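Local coordinates for protein EF-P arginine 32 rhamnosyl-transferase (PDB 5NV8) that belongs to the EarP family of EF-P arginine rhamnosyltransferases and holds 2'-deoxy-thymidine-beta-l-rhamnose in a pocket of the model, at residues F345-G348 and Q349-R352. Numbering follows the deposited sequence.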
loop_
_atom_site.group_PDB
_atom_site.type_symbol
_atom_site.label_atom_id
_atom_site.label_comp_id
_atom_site.label_asym_id
_atom_site.label_seq_id
_atom_site.Cartn_x
_atom_site.Cartn_y
_atom_site.Cartn_z
ATOM N N PHE A 345 18.638 6.760 8.537
ATOM C CA PHE A 345 19.436 5.948 9.444
ATOM C C PHE A 345 19.715 4.595 8.797
ATOM O O PHE A 345 18.963 4.144 7.928
ATOM C CB PHE A 345 18.730 5.769 10.790
ATOM C CG PHE A 345 18.285 7.061 11.416
ATOM C CD1 PHE A 345 19.073 8.198 11.322
ATOM C CD2 PHE A 345 17.081 7.143 12.095
ATOM C CE1 PHE A 345 18.668 9.390 11.892
ATOM C CE2 PHE A 345 16.671 8.332 12.667
ATOM C CZ PHE A 345 17.466 9.457 12.566
ATOM N N ASP A 346 20.810 3.957 9.219
ATOM C CA ASP A 346 21.372 2.818 8.492
ATOM C C ASP A 346 20.339 1.726 8.263
ATOM O O ASP A 346 19.805 1.146 9.213
ATOM C CB ASP A 346 22.581 2.251 9.245
ATOM C CG ASP A 346 23.246 1.090 8.502
ATOM O OD1 ASP A 346 23.032 0.940 7.279
ATOM O OD2 ASP A 346 24.003 0.331 9.140
ATOM N N MET A 347 20.076 1.442 6.985
ATOM C CA MET A 347 19.108 0.416 6.616
ATOM C C MET A 347 19.630 -0.993 6.864
ATOM O O MET A 347 18.830 -1.930 6.937
ATOM C CB MET A 347 18.712 0.576 5.147
ATOM C CG MET A 347 17.397 1.301 4.917
ATOM S SD MET A 347 15.947 0.291 5.283
ATOM C CE MET A 347 15.506 0.873 6.916
ATOM N N GLY A 348 20.946 -1.168 6.989
ATOM C CA GLY A 348 21.479 -2.492 7.261
ATOM C C GLY A 348 21.257 -2.922 8.701
ATOM O O GLY A 348 20.723 -4.005 8.962
ATOM N N GLN A 349 21.665 -2.076 9.653
ATOM C CA GLN A 349 21.518 -2.417 11.067
ATOM C C GLN A 349 20.057 -2.647 11.432
ATOM O O GLN A 349 19.730 -3.613 12.131
ATOM C CB GLN A 349 22.116 -1.314 11.944
ATOM C CG GLN A 349 23.623 -1.151 11.829
ATOM C CD GLN A 349 24.392 -2.382 12.272
ATOM O OE1 GLN A 349 23.925 -3.153 13.111
ATOM N NE2 GLN A 349 25.583 -2.569 11.712
ATOM N N ALA A 350 19.166 -1.772 10.963
ATOM C CA ALA A 350 17.751 -1.899 11.295
ATOM C C ALA A 350 17.153 -3.165 10.695
ATOM O O ALA A 350 16.431 -3.903 11.376
ATOM C CB ALA A 350 16.990 -0.663 10.817
ATOM N N TRP A 351 17.451 -3.436 9.420
ATOM C CA TRP A 351 16.879 -4.605 8.756
ATOM C C TRP A 351 17.272 -5.896 9.465
ATOM O O TRP A 351 16.422 -6.761 9.708
ATOM C CB TRP A 351 17.311 -4.639 7.290
ATOM C CG TRP A 351 16.998 -5.926 6.596
ATOM C CD1 TRP A 351 17.883 -6.900 6.242
ATOM C CD2 TRP A 351 15.708 -6.382 6.171
ATOM N NE1 TRP A 351 17.227 -7.936 5.627
ATOM C CE2 TRP A 351 15.890 -7.644 5.570
ATOM C CE3 TRP A 351 14.417 -5.850 6.244
ATOM C CZ2 TRP A 351 14.829 -8.380 5.040
ATOM C CZ3 TRP A 351 13.366 -6.581 5.719
ATOM C CH2 TRP A 351 13.578 -7.833 5.125
ATOM N N ARG A 352 18.551 -6.043 9.820
ATOM C CA ARG A 352 18.989 -7.257 10.503
ATOM C C ARG A 352 18.374 -7.364 11.895
ATOM O O ARG A 352 18.015 -8.461 12.337
ATOM C CB ARG A 352 20.514 -7.301 10.594
ATOM C CG ARG A 352 21.201 -7.468 9.248
ATOM C CD ARG A 352 22.711 -7.567 9.386
ATOM N NE ARG A 352 23.351 -6.258 9.341
ATOM C CZ ARG A 352 23.915 -5.733 8.258
ATOM N NH1 ARG A 352 23.917 -6.396 7.110
ATOM N NH2 ARG A 352 24.470 -4.535 8.322
#
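D346 CG stands anti to the backbone N (chi1 -178°), which brings the carboxylate to the amides at the start of helix 347-355, while Q349, its CG beside the backbone N and its chain folded at chi2 (-62°), lays CG against that carboxylate. The two oxygens divide the work. D346 OD1 takes the amide of G348, N to OD1 3.0 Å, with the donor well above the carboxylate plane; D346 OD2 receives a weak bond from Q349 N at 3.4 Å and touches Q349 CG at 3.1 Å. Two backbone N-H groups at the start of the helix are thus given acceptors. Behind the cap the turn starts loosely, with a weak A350 N to D346 O bond at 3.5 Å; then W351 N bonds to M347 O at 3.2 Å, and R352 N reaches G348 O at 3.1 Å in a nearly straight bond. R352 doubles back over the turn, so that G348 O lies over one face of its guanidinium, offset toward the rim. R352 NH2 is then 5.0 Å from D346 OD2, a spacing at which opposite charges may still attract, though they do not touch. On the buried side, M347 packs on helix 328-343 and W351 sets its ring edge-to-face with W214 and F280. The arrangement is a classic Asp N-cap, here opening a short helix packed against helix 211-220 and strand 199-203 of the mixed sheet.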